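Local coordinates for outer membrane protein OMP121 (Bacteroides thetaiotaomicron, PDB 5FQ8) that probably imports nutrients across the outer membrane as a TonB-dependent receptor, a beta-barrel transporter closed by an internal plug domain, at residues B[421-426]-B[498-503]; B[87-92]-B[647-652]; B[651-656]-B[662-667]; B[204-209]-B[236-241]. One frame throughout, in Å; residues are numbered along the deposited sequence.

Contact 1: B[421-426]-B[498-503]; sequences YALYYE and TIPTWF
Leu-423, on the short helix 420-424, lays its branched end against the ring of Pro-500, so that two loops of the beta-barrel meet: the helix belongs to the excursion between strands 398-417 and 446-469, while residues 498-503 lie in the loop that joins strands 472-495 and 513-534. The tight part is this single apolar pair. Leu-423 CG lies 3.5 Å from Pro-500 CB, and Leu-423 CD2 reaches over to Pro-500 CG at 3.6 Å. The leucine's CG stands opposite its carbonyl carbon (chi1 -68°), which carries both methyls to the proline while Leu-423 CB stays over the ring of Tyr-424. One residue earlier the fit is looser: Ala-422 CB, on the solvent side, comes no nearer to Pro-500 CG than 4.4 Å. Replacing the leucine by an alanine would probably leave the proline ring only the more distant Ala-422 methyl to meet on this helix. Beyond the proline, Ile-499 and Trp-502 pack on Tyr-629 of a second subunit, another copy of this protein. The leucine's other methyl completes the fit, with Leu-423 CD1 3.8 Å from Pro-500 CB.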
loop_
_atom_site.group_PDB
_atom_site.type_symbol
_atom_site.label_atom_id
_atom_site.label_comp_id
_atom_site.label_asym_id
_atom_site.label_seq_id
_atom_site.Cartn_x
_atom_site.Cartn_y
_atom_site.Cartn_z
ATOM N N TYR B 421 4.243 17.133 10.033
ATOM C CA TYR B 421 4.205 17.141 11.490
ATOM C C TYR B 421 5.577 16.847 12.076
ATOM O O TYR B 421 6.062 17.578 12.945
ATOM C CB TYR B 421 3.178 16.136 12.004
ATOM C CG TYR B 421 2.965 16.202 13.498
ATOM C CD1 TYR B 421 2.062 17.087 14.041
ATOM C CD2 TYR B 421 3.676 15.393 14.359
ATOM C CE1 TYR B 421 1.859 17.164 15.384
ATOM C CE2 TYR B 421 3.484 15.468 15.716
ATOM C CZ TYR B 421 2.570 16.360 16.221
ATOM O OH TYR B 421 2.350 16.447 17.573
ATOM N N ALA B 422 6.220 15.779 11.613
ATOM C CA ALA B 422 7.512 15.412 12.169
ATOM C C ALA B 422 8.536 16.513 11.986
ATOM O O ALA B 422 9.348 16.772 12.877
ATOM C CB ALA B 422 8.013 14.133 11.519
ATOM N N LEU B 423 8.497 17.188 10.843
ATOM C CA LEU B 423 9.548 18.131 10.510
ATOM C C LEU B 423 9.377 19.468 11.203
ATOM O O LEU B 423 10.365 20.088 11.603
ATOM C CB LEU B 423 9.578 18.358 9.014
ATOM C CG LEU B 423 10.007 17.207 8.145
ATOM C CD1 LEU B 423 9.728 17.587 6.723
ATOM C CD2 LEU B 423 11.466 17.021 8.365
ATOM N N TYR B 424 8.156 19.950 11.332
ATOM C CA TYR B 424 7.992 21.352 11.646
ATOM C C TYR B 424 7.080 21.638 12.822
ATOM O O TYR B 424 6.977 22.803 13.213
ATOM C CB TYR B 424 7.491 22.118 10.400
ATOM C CG TYR B 424 8.352 21.904 9.163
ATOM C CD1 TYR B 424 9.670 22.330 9.122
ATOM C CD2 TYR B 424 7.848 21.267 8.045
ATOM C CE1 TYR B 424 10.452 22.127 8.002
ATOM C CE2 TYR B 424 8.624 21.057 6.937
ATOM C CZ TYR B 424 9.922 21.486 6.913
ATOM O OH TYR B 424 10.687 21.272 5.782
ATOM N N TYR B 425 6.457 20.630 13.433
ATOM C CA TYR B 425 5.441 20.921 14.438
ATOM C C TYR B 425 6.045 21.357 15.764
ATOM O O TYR B 425 5.654 22.385 16.323
ATOM C CB TYR B 425 4.536 19.719 14.655
ATOM C CG TYR B 425 3.491 20.029 15.678
ATOM C CD1 TYR B 425 2.439 20.883 15.375
ATOM C CD2 TYR B 425 3.561 19.495 16.961
ATOM C CE1 TYR B 425 1.483 21.185 16.303
ATOM C CE2 TYR B 425 2.604 19.787 17.893
ATOM C CZ TYR B 425 1.569 20.638 17.562
ATOM O OH TYR B 425 0.610 20.943 18.487
ATOM N N GLU B 426 6.976 20.580 16.296
ATOM C CA GLU B 426 7.511 20.862 17.621
ATOM C C GLU B 426 8.343 22.133 17.619
ATOM O O GLU B 426 9.313 22.246 16.871
ATOM C CB GLU B 426 8.361 19.698 18.090
ATOM C CG GLU B 426 9.074 19.951 19.390
ATOM C CD GLU B 426 10.205 18.989 19.623
ATOM O OE1 GLU B 426 10.082 17.818 19.218
ATOM O OE2 GLU B 426 11.225 19.413 20.198
ATOM N N THR B 498 8.309 7.351 7.929
ATOM C CA THR B 498 9.300 7.277 8.994
ATOM C C THR B 498 10.378 8.332 8.806
ATOM O O THR B 498 10.568 9.196 9.663
ATOM C CB THR B 498 9.910 5.883 9.063
ATOM O OG1 THR B 498 8.901 4.936 9.410
ATOM C CG2 THR B 498 10.973 5.849 10.105
ATOM N N ILE B 499 11.104 8.261 7.696
ATOM C CA ILE B 499 11.956 9.354 7.239
ATOM C C ILE B 499 11.051 10.358 6.543
ATOM O O ILE B 499 10.362 9.990 5.586
ATOM C CB ILE B 499 13.072 8.847 6.316
ATOM C CG1 ILE B 499 14.120 8.131 7.135
ATOM C CG2 ILE B 499 13.747 9.987 5.628
ATOM C CD1 ILE B 499 14.858 7.163 6.375
ATOM N N PRO B 500 11.011 11.612 6.994
ATOM C CA PRO B 500 9.929 12.518 6.584
ATOM C C PRO B 500 9.811 12.715 5.098
ATOM O O PRO B 500 8.694 12.818 4.587
ATOM C CB PRO B 500 10.311 13.825 7.277
ATOM C CG PRO B 500 11.090 13.406 8.461
ATOM C CD PRO B 500 11.889 12.233 7.993
ATOM N N THR B 501 10.926 12.732 4.383
ATOM C CA THR B 501 10.942 13.146 2.992
ATOM C C THR B 501 10.964 11.988 2.011
ATOM O O THR B 501 10.514 12.145 0.876
ATOM C CB THR B 501 12.149 14.059 2.781
ATOM O OG1 THR B 501 11.806 15.376 3.211
ATOM C CG2 THR B 501 12.577 14.103 1.357
ATOM N N TRP B 502 11.403 10.812 2.426
ATOM C CA TRP B 502 11.536 9.705 1.493
ATOM C C TRP B 502 10.169 9.155 1.120
ATOM O O TRP B 502 9.317 8.952 1.984
ATOM C CB TRP B 502 12.410 8.614 2.102
ATOM C CG TRP B 502 12.821 7.586 1.117
ATOM C CD1 TRP B 502 13.080 7.776 -0.193
ATOM C CD2 TRP B 502 13.002 6.191 1.363
ATOM N NE1 TRP B 502 13.411 6.589 -0.788
ATOM C CE2 TRP B 502 13.370 5.599 0.151
ATOM C CE3 TRP B 502 12.895 5.387 2.495
ATOM C CZ2 TRP B 502 13.625 4.249 0.035
ATOM C CZ3 TRP B 502 13.140 4.052 2.374
ATOM C CH2 TRP B 502 13.502 3.492 1.158
ATOM N N PHE B 503 9.946 8.944 -0.169
ATOM C CA PHE B 503 8.657 8.489 -0.676
ATOM C C PHE B 503 8.827 7.046 -1.143
ATOM O O PHE B 503 9.151 6.788 -2.299
ATOM C CB PHE B 503 8.160 9.381 -1.792
ATOM C CG PHE B 503 7.814 10.783 -1.358
ATOM C CD1 PHE B 503 7.285 11.048 -0.115
ATOM C CD2 PHE B 503 8.014 11.842 -2.220
ATOM C CE1 PHE B 503 6.974 12.342 0.261
ATOM C CE2 PHE B 503 7.700 13.138 -1.846
ATOM C CZ PHE B 503 7.181 13.386 -0.606
#

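Contact 2: B[87-92]-B[647-652]; sequences IIRGVS and ESEVGL
Arg-89 NH1 is shared by two carboxylates: it donates to Glu-647 OE2 at 3.1 Å in a bent bond (138° at the hydrogen), and weakly to Glu-649 OE1 at 3.4 Å. The position of Glu-647 OE2 is less certain, and that oxygen also forms a salt bridge with Arg-670. Arg-89 NH2 points almost straight at Glu-649 OE2, completing the salt-bridge network, although their modelled separation is too short to be trusted. Both acids come to the edge of the guanidinium, with their carboxylate planes turned some 72° to 73° from it. The arginine chain is extended from CG to NE, reaching from the plug to the barrel wall. Its NE makes a salt bridge with a third acid, Glu-703, while Glu-649 OE2 also accepts the backbone N of Ala-43 in the plug. The arginine's charge is likely to favour the ionised form of these buried acids. A leucine here would probably leave Glu-649 and Glu-703 without this counter-charge, Glu-647 keeping Arg-670, and weaken the tie between plug and barrel. Arg-89 just follows plug strand 84-88, which pairs with 71-75, and Glu-647 and Glu-649 project from barrel strand 643-656, flanked by strands 582-596 and 661-680.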
loop_
_atom_site.group_PDB
_atom_site.type_symbol
_atom_site.label_atom_id
_atom_site.label_comp_id
_atom_site.label_asym_id
_atom_site.label_seq_id
_atom_site.Cartn_x
_atom_site.Cartn_y
_atom_site.Cartn_z
ATOM N N ILE B 87 -17.805 17.350 -26.791
ATOM C CA ILE B 87 -19.194 16.932 -26.668
ATOM C C ILE B 87 -19.924 17.334 -27.937
ATOM O O ILE B 87 -19.807 18.474 -28.397
ATOM C CB ILE B 87 -19.855 17.539 -25.416
ATOM C CG1 ILE B 87 -19.011 17.254 -24.185
ATOM C CG2 ILE B 87 -21.201 16.934 -25.200
ATOM C CD1 ILE B 87 -19.483 17.967 -22.982
ATOM N N ILE B 88 -20.661 16.399 -28.511
ATOM C CA ILE B 88 -21.254 16.575 -29.825
ATOM C C ILE B 88 -22.756 16.517 -29.669
ATOM O O ILE B 88 -23.307 15.469 -29.326
ATOM C CB ILE B 88 -20.755 15.524 -30.825
ATOM C CG1 ILE B 88 -19.340 15.855 -31.273
ATOM C CG2 ILE B 88 -21.662 15.445 -32.025
ATOM C CD1 ILE B 88 -18.904 15.045 -32.424
ATOM N N ARG B 89 -23.408 17.648 -29.923
ATOM C CA ARG B 89 -24.854 17.785 -29.800
ATOM C C ARG B 89 -25.309 17.467 -28.378
ATOM O O ARG B 89 -26.225 16.679 -28.147
ATOM C CB ARG B 89 -25.572 16.924 -30.841
ATOM C CG ARG B 89 -25.400 17.475 -32.247
ATOM C CD ARG B 89 -26.111 16.670 -33.309
ATOM N NE ARG B 89 -26.008 17.288 -34.624
ATOM C CZ ARG B 89 -26.556 16.788 -35.725
ATOM N NH1 ARG B 89 -27.243 15.667 -35.666
ATOM N NH2 ARG B 89 -26.416 17.408 -36.883
ATOM N N GLY B 90 -24.647 18.100 -27.417
ATOM C CA GLY B 90 -25.044 18.017 -26.026
ATOM C C GLY B 90 -24.731 16.692 -25.351
ATOM O O GLY B 90 -24.159 15.765 -25.917
ATOM N N VAL B 91 -25.142 16.625 -24.093
ATOM C CA VAL B 91 -24.933 15.459 -23.246
ATOM C C VAL B 91 -26.122 14.524 -23.393
ATOM O O VAL B 91 -27.261 14.918 -23.157
ATOM C CB VAL B 91 -24.744 15.876 -21.784
ATOM C CG1 VAL B 91 -24.856 14.696 -20.891
ATOM C CG2 VAL B 91 -23.419 16.550 -21.594
ATOM N N SER B 92 -25.868 13.290 -23.793
ATOM C CA SER B 92 -26.909 12.283 -23.757
ATOM C C SER B 92 -26.756 11.341 -22.583
ATOM O O SER B 92 -27.755 10.892 -22.019
ATOM C CB SER B 92 -26.903 11.471 -25.042
ATOM O OG SER B 92 -26.997 12.324 -26.157
ATOM N N GLU B 647 -32.800 9.641 -33.628
ATOM C CA GLU B 647 -32.547 10.990 -34.104
ATOM C C GLU B 647 -33.268 11.228 -35.412
ATOM O O GLU B 647 -33.370 10.326 -36.240
ATOM C CB GLU B 647 -31.066 11.239 -34.304
ATOM C CG GLU B 647 -30.739 12.656 -34.660
ATOM C CD GLU B 647 -29.277 12.919 -34.573
ATOM O OE1 GLU B 647 -28.513 12.236 -35.271
ATOM O OE2 GLU B 647 -28.884 13.783 -33.786
ATOM N N SER B 648 -33.786 12.446 -35.571
ATOM C CA SER B 648 -34.289 12.967 -36.836
ATOM C C SER B 648 -33.439 14.158 -37.242
ATOM O O SER B 648 -33.104 15.001 -36.408
ATOM C CB SER B 648 -35.742 13.416 -36.742
ATOM O OG SER B 648 -36.548 12.429 -36.151
ATOM N N GLU B 649 -33.098 14.240 -38.519
ATOM C CA GLU B 649 -32.268 15.347 -38.962
ATOM C C GLU B 649 -32.580 15.715 -40.401
ATOM O O GLU B 649 -32.782 14.838 -41.242
ATOM C CB GLU B 649 -30.788 14.997 -38.821
ATOM C CG GLU B 649 -29.854 16.147 -39.072
ATOM C CD GLU B 649 -28.429 15.761 -38.898
ATOM O OE1 GLU B 649 -28.177 14.550 -38.766
ATOM O OE2 GLU B 649 -27.570 16.660 -38.879
ATOM N N VAL B 650 -32.599 17.016 -40.677
ATOM C CA VAL B 650 -32.732 17.548 -42.028
ATOM C C VAL B 650 -31.731 18.684 -42.175
ATOM O O VAL B 650 -31.433 19.395 -41.213
ATOM C CB VAL B 650 -34.175 18.014 -42.320
ATOM C CG1 VAL B 650 -34.580 19.142 -41.389
ATOM C CG2 VAL B 650 -34.325 18.430 -43.752
ATOM N N GLY B 651 -31.184 18.832 -43.372
ATOM C CA GLY B 651 -30.111 19.786 -43.593
ATOM C C GLY B 651 -30.022 20.241 -45.028
ATOM O O GLY B 651 -30.485 19.556 -45.944
ATOM N N LEU B 652 -29.408 21.415 -45.221
ATOM C CA LEU B 652 -29.244 22.043 -46.528
ATOM C C LEU B 652 -27.832 22.590 -46.682
ATOM O O LEU B 652 -27.313 23.259 -45.786
ATOM C CB LEU B 652 -30.254 23.177 -46.737
ATOM C CG LEU B 652 -30.171 23.968 -48.050
ATOM C CD1 LEU B 652 -30.313 23.064 -49.233
ATOM C CD2 LEU B 652 -31.250 24.986 -48.079
#

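Contact 3: B[651-656]-B[662-667]; sequences GLNMAF and SFDVSY
Phe-663 lies across the neighbouring strand, its ring reaching toward Leu-652, Met-654 and Phe-656. Its CG takes the crowded position between backbone N and carbonyl carbon (chi1 83°), which folds the ring over the strand, with Met-654 N above one face. Met-654 runs alongside, pointing the same way: Met-654 CB is 3.3 Å from Phe-663 CE2, and its sulfur stands at the ring edge, SD 5.1 Å from the centroid, a Met-aromatic contact. Leu-652 crosses at a slant, bringing CD2 in the ring plane to within 3.8 Å of Phe-663 CZ. At another part of the edge Phe-656 CE2 approaches Phe-663 CD2 at 4.2 Å. The reverse face carries polar groups: Asp-664 OD1 lies 3.4 Å from Asn-653 CB, and that carboxylate is claimed by a salt bridge to Arg-588 of strand 582-596. Backbone bonds hold the antiparallel beta hairpin of strands 643-656 and 661-680 in register. Leu-652 and Val-665 exchange two, with Leu-652 N to Val-665 O at 2.8 Å, and Met-654 and Phe-663 exchange two more. Apolar side chains thus gather on the face of Leu-652, Met-654, Phe-663 and Val-665, while Asn-653, Asp-664 and Ser-666 lie on the face turned to the plug; this division is consistent with a barrel wall between lipid outside and a polar lumen.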
loop_
_atom_site.group_PDB
_atom_site.type_symbol
_atom_site.label_atom_id
_atom_site.label_comp_id
_atom_site.label_asym_id
_atom_site.label_seq_id
_atom_site.Cartn_x
_atom_site.Cartn_y
_atom_site.Cartn_z
ATOM N N GLY B 651 -31.184 18.832 -43.372
ATOM C CA GLY B 651 -30.111 19.786 -43.593
ATOM C C GLY B 651 -30.022 20.241 -45.028
ATOM O O GLY B 651 -30.485 19.556 -45.944
ATOM N N LEU B 652 -29.408 21.415 -45.221
ATOM C CA LEU B 652 -29.244 22.043 -46.528
ATOM C C LEU B 652 -27.832 22.590 -46.682
ATOM O O LEU B 652 -27.313 23.259 -45.786
ATOM C CB LEU B 652 -30.254 23.177 -46.737
ATOM C CG LEU B 652 -30.171 23.968 -48.050
ATOM C CD1 LEU B 652 -30.313 23.064 -49.233
ATOM C CD2 LEU B 652 -31.250 24.986 -48.079
ATOM N N ASN B 653 -27.237 22.331 -47.842
ATOM C CA ASN B 653 -25.871 22.724 -48.147
ATOM C C ASN B 653 -25.859 23.330 -49.542
ATOM O O ASN B 653 -26.287 22.683 -50.499
ATOM C CB ASN B 653 -24.949 21.504 -48.059
ATOM C CG ASN B 653 -23.501 21.838 -48.296
ATOM O OD1 ASN B 653 -23.074 22.970 -48.121
ATOM N ND2 ASN B 653 -22.731 20.842 -48.686
ATOM N N MET B 654 -25.388 24.569 -49.664
ATOM C CA MET B 654 -25.307 25.222 -50.961
ATOM C C MET B 654 -24.016 26.012 -51.096
ATOM O O MET B 654 -23.536 26.615 -50.136
ATOM C CB MET B 654 -26.483 26.162 -51.203
ATOM C CG MET B 654 -27.801 25.488 -51.439
ATOM S SD MET B 654 -29.046 26.685 -51.864
ATOM C CE MET B 654 -30.460 25.643 -52.101
ATOM N N ALA B 655 -23.471 26.018 -52.306
ATOM C CA ALA B 655 -22.319 26.836 -52.640
ATOM C C ALA B 655 -22.655 27.680 -53.857
ATOM O O ALA B 655 -23.537 27.334 -54.642
ATOM C CB ALA B 655 -21.084 25.979 -52.901
ATOM N N PHE B 656 -21.961 28.804 -53.997
ATOM C CA PHE B 656 -22.232 29.732 -55.086
ATOM C C PHE B 656 -20.928 30.304 -55.618
ATOM O O PHE B 656 -19.894 30.273 -54.950
ATOM C CB PHE B 656 -23.137 30.887 -54.643
ATOM C CG PHE B 656 -24.372 30.458 -53.911
ATOM C CD1 PHE B 656 -25.491 30.043 -54.605
ATOM C CD2 PHE B 656 -24.423 30.497 -52.529
ATOM C CE1 PHE B 656 -26.634 29.666 -53.938
ATOM C CE2 PHE B 656 -25.554 30.109 -51.856
ATOM C CZ PHE B 656 -26.664 29.693 -52.557
ATOM N N SER B 662 -20.681 29.820 -49.483
ATOM C CA SER B 662 -21.033 28.456 -49.109
ATOM C C SER B 662 -21.645 28.465 -47.721
ATOM O O SER B 662 -21.131 29.140 -46.825
ATOM C CB SER B 662 -19.798 27.551 -49.150
ATOM O OG SER B 662 -20.008 26.356 -48.431
ATOM N N PHE B 663 -22.747 27.735 -47.549
ATOM C CA PHE B 663 -23.408 27.634 -46.255
ATOM C C PHE B 663 -23.938 26.223 -46.044
ATOM O O PHE B 663 -24.297 25.526 -46.991
ATOM C CB PHE B 663 -24.566 28.629 -46.101
ATOM C CG PHE B 663 -25.854 28.159 -46.712
ATOM C CD1 PHE B 663 -26.765 27.424 -45.976
ATOM C CD2 PHE B 663 -26.154 28.455 -48.026
ATOM C CE1 PHE B 663 -27.932 26.981 -46.540
ATOM C CE2 PHE B 663 -27.324 28.026 -48.592
ATOM C CZ PHE B 663 -28.215 27.285 -47.854
ATOM N N ASP B 664 -24.006 25.823 -44.778
ATOM C CA ASP B 664 -24.503 24.514 -44.375
ATOM C C ASP B 664 -25.372 24.717 -43.150
ATOM O O ASP B 664 -24.962 25.411 -42.219
ATOM C CB ASP B 664 -23.348 23.546 -44.079
ATOM C CG ASP B 664 -23.814 22.133 -43.841
ATOM O OD1 ASP B 664 -24.006 21.385 -44.810
ATOM O OD2 ASP B 664 -23.980 21.759 -42.677
ATOM N N VAL B 665 -26.581 24.155 -43.170
ATOM C CA VAL B 665 -27.532 24.269 -42.068
ATOM C C VAL B 665 -28.090 22.895 -41.750
ATOM O O VAL B 665 -28.553 22.189 -42.646
ATOM C CB VAL B 665 -28.691 25.226 -42.390
ATOM C CG1 VAL B 665 -29.569 25.411 -41.162
ATOM C CG2 VAL B 665 -28.163 26.536 -42.849
ATOM N N SER B 666 -28.081 22.537 -40.476
ATOM C CA SER B 666 -28.652 21.283 -40.018
ATOM C C SER B 666 -29.630 21.538 -38.882
ATOM O O SER B 666 -29.415 22.425 -38.055
ATOM C CB SER B 666 -27.562 20.332 -39.574
ATOM O OG SER B 666 -26.673 20.101 -40.643
ATOM N N TYR B 667 -30.714 20.768 -38.870
ATOM C CA TYR B 667 -31.697 20.776 -37.794
ATOM C C TYR B 667 -31.863 19.350 -37.302
ATOM O O TYR B 667 -32.200 18.464 -38.086
ATOM C CB TYR B 667 -33.042 21.317 -38.269
ATOM C CG TYR B 667 -33.057 22.785 -38.604
ATOM C CD1 TYR B 667 -33.311 23.732 -37.629
ATOM C CD2 TYR B 667 -32.846 23.226 -39.909
ATOM C CE1 TYR B 667 -33.337 25.069 -37.932
ATOM C CE2 TYR B 667 -32.872 24.567 -40.223
ATOM C CZ TYR B 667 -33.115 25.481 -39.228
ATOM O OH TYR B 667 -33.140 26.817 -39.520
#

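Contact 4: B[204-209]-B[236-241]; sequences GNHTEL and KPYVAM
An edge-to-face aromatic pair, His-206 against Tyr-238, joins two parts of the long excursion between barrel strands 177-188 and 252-264, at the end of the short strand 205-206 and just past strand 232-237. The imidazole turns its edge toward the phenol face, with ring centroids 5.4 Å apart and planes at 66°. The nearest atoms are His-206 CE1 and Tyr-238 CE1, 4.3 Å apart, so the rings touch lightly across backbones that stay well separated. Both side chains extend with CG opposite the backbone N (chi1 -175° for His-206 and -165° for Tyr-238), which sends the two rings across to one another. Tyr-238 is the centre of an inverse gamma turn, in which Val-239 N bonds weakly to Pro-237 O at 2.9 Å. The Tyr-238 hydroxyl has a weak hydrogen bond to Pro-216 O, and its ring also meets Phe-218. Aromatic side chains of another protein chain meet both rings, edge-to-face at His-206. The contact is therefore a light edge-to-face pair, held by ring packing rather than by a hydrogen bond or salt bridge between the two residues, within an aromatic cluster shared with another chain.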
loop_
_atom_site.group_PDB
_atom_site.type_symbol
_atom_site.label_atom_id
_atom_site.label_comp_id
_atom_site.label_asym_id
_atom_site.label_seq_id
_atom_site.Cartn_x
_atom_site.Cartn_y
_atom_site.Cartn_z
ATOM N N GLY B 204 -11.798 43.887 9.991
ATOM C CA GLY B 204 -11.376 45.248 9.785
ATOM C C GLY B 204 -10.248 45.702 10.670
ATOM O O GLY B 204 -9.821 46.846 10.551
ATOM N N ASN B 205 -9.744 44.856 11.551
ATOM C CA ASN B 205 -8.653 45.244 12.429
ATOM C C ASN B 205 -7.329 44.707 11.903
ATOM O O ASN B 205 -7.286 43.742 11.142
ATOM C CB ASN B 205 -8.902 44.734 13.851
ATOM C CG ASN B 205 -10.240 45.171 14.402
ATOM O OD1 ASN B 205 -10.812 46.139 13.965
ATOM N ND2 ASN B 205 -10.736 44.445 15.368
ATOM N N HIS B 206 -6.242 45.348 12.308
ATOM C CA HIS B 206 -4.929 44.923 11.847
ATOM C C HIS B 206 -4.517 43.610 12.494
ATOM O O HIS B 206 -4.817 43.342 13.660
ATOM C CB HIS B 206 -3.888 45.988 12.154
ATOM C CG HIS B 206 -2.535 45.683 11.607
ATOM N ND1 HIS B 206 -2.325 45.315 10.298
ATOM C CD2 HIS B 206 -1.316 45.724 12.185
ATOM C CE1 HIS B 206 -1.032 45.137 10.094
ATOM N NE2 HIS B 206 -0.397 45.377 11.225
ATOM N N THR B 207 -3.806 42.800 11.728
ATOM C CA THR B 207 -3.279 41.538 12.209
ATOM C C THR B 207 -1.895 41.347 11.621
ATOM O O THR B 207 -1.532 41.975 10.631
ATOM C CB THR B 207 -4.189 40.379 11.839
ATOM O OG1 THR B 207 -5.534 40.723 12.167
ATOM C CG2 THR B 207 -3.819 39.137 12.608
ATOM N N GLU B 208 -1.110 40.496 12.265
ATOM C CA GLU B 208 0.242 40.208 11.822
ATOM C C GLU B 208 0.349 38.848 11.163
ATOM O O GLU B 208 1.443 38.445 10.785
ATOM C CB GLU B 208 1.202 40.314 13.004
ATOM C CG GLU B 208 1.091 41.639 13.714
ATOM C CD GLU B 208 1.909 41.723 14.963
ATOM O OE1 GLU B 208 2.676 40.787 15.235
ATOM O OE2 GLU B 208 1.778 42.729 15.681
ATOM N N LEU B 209 -0.757 38.155 10.976
ATOM C CA LEU B 209 -0.679 36.744 10.625
ATOM C C LEU B 209 -1.818 36.244 9.745
ATOM O O LEU B 209 -1.964 35.027 9.620
ATOM C CB LEU B 209 -0.643 35.904 11.916
ATOM C CG LEU B 209 0.637 35.284 12.489
ATOM C CD1 LEU B 209 1.581 36.303 13.068
ATOM C CD2 LEU B 209 0.242 34.297 13.551
ATOM N N LYS B 236 7.465 46.357 7.639
ATOM C CA LYS B 236 7.350 46.812 6.265
ATOM C C LYS B 236 6.315 47.921 6.198
ATOM O O LYS B 236 5.427 48.001 7.052
ATOM C CB LYS B 236 6.950 45.661 5.336
ATOM C CG LYS B 236 5.480 45.524 5.101
ATOM C CD LYS B 236 5.219 44.338 4.212
ATOM C CE LYS B 236 3.768 44.276 3.798
ATOM N NZ LYS B 236 2.886 45.187 4.603
ATOM N N PRO B 237 6.390 48.783 5.190
ATOM C CA PRO B 237 5.361 49.807 5.035
ATOM C C PRO B 237 4.044 49.187 4.607
ATOM O O PRO B 237 3.997 48.308 3.744
ATOM C CB PRO B 237 5.931 50.718 3.944
ATOM C CG PRO B 237 7.361 50.356 3.824
ATOM C CD PRO B 237 7.448 48.927 4.181
ATOM N N TYR B 238 2.966 49.662 5.219
ATOM C CA TYR B 238 1.635 49.108 4.989
ATOM C C TYR B 238 1.091 49.677 3.682
ATOM O O TYR B 238 0.345 50.654 3.646
ATOM C CB TYR B 238 0.739 49.411 6.182
ATOM C CG TYR B 238 -0.528 48.607 6.227
ATOM C CD1 TYR B 238 -0.512 47.244 5.992
ATOM C CD2 TYR B 238 -1.739 49.207 6.521
ATOM C CE1 TYR B 238 -1.659 46.504 6.032
ATOM C CE2 TYR B 238 -2.894 48.470 6.566
ATOM C CZ TYR B 238 -2.843 47.116 6.318
ATOM O OH TYR B 238 -3.969 46.348 6.352
ATOM N N VAL B 239 1.497 49.057 2.575
ATOM C CA VAL B 239 1.089 49.492 1.248
ATOM C C VAL B 239 0.648 48.280 0.456
ATOM O O VAL B 239 0.955 47.143 0.802
ATOM C CB VAL B 239 2.212 50.227 0.488
ATOM C CG1 VAL B 239 2.589 51.501 1.188
ATOM C CG2 VAL B 239 3.409 49.343 0.346
ATOM N N ALA B 240 -0.061 48.534 -0.630
ATOM C CA ALA B 240 -0.531 47.451 -1.475
ATOM C C ALA B 240 0.542 47.029 -2.465
ATOM O O ALA B 240 1.353 47.837 -2.919
ATOM C CB ALA B 240 -1.786 47.864 -2.235
ATOM N N MET B 241 0.537 45.745 -2.806
ATOM C CA MET B 241 1.443 45.186 -3.801
ATOM C C MET B 241 0.594 44.545 -4.886
ATOM O O MET B 241 0.439 43.318 -4.923
ATOM C CB MET B 241 2.397 44.185 -3.168
ATOM C CG MET B 241 3.256 44.775 -2.108
ATOM S SD MET B 241 4.857 44.053 -2.237
ATOM C CE MET B 241 5.730 44.769 -0.881
#

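From the N terminus, the plug residues 87-92 come first and open contact 2, whose loop closes only at 647-652 in the barrel wall. Two smaller loops nest inside it, one after the other: contact 4 closes 204-209 on 236-241 within one barrel excursion, and contact 1 then closes 421-426 on 498-503 between two later ones. Their nearest atoms are about 13 Å apart, and both lie across the chain's centre from contact 2. Contact 3 begins on the strand where contact 2 ends, sharing Gly-651 and Leu-652, and closes the tight turn of a beta hairpin. Contact 2 ties plug to wall, contact 3 builds the wall, and contacts 1 and 4 join its loops.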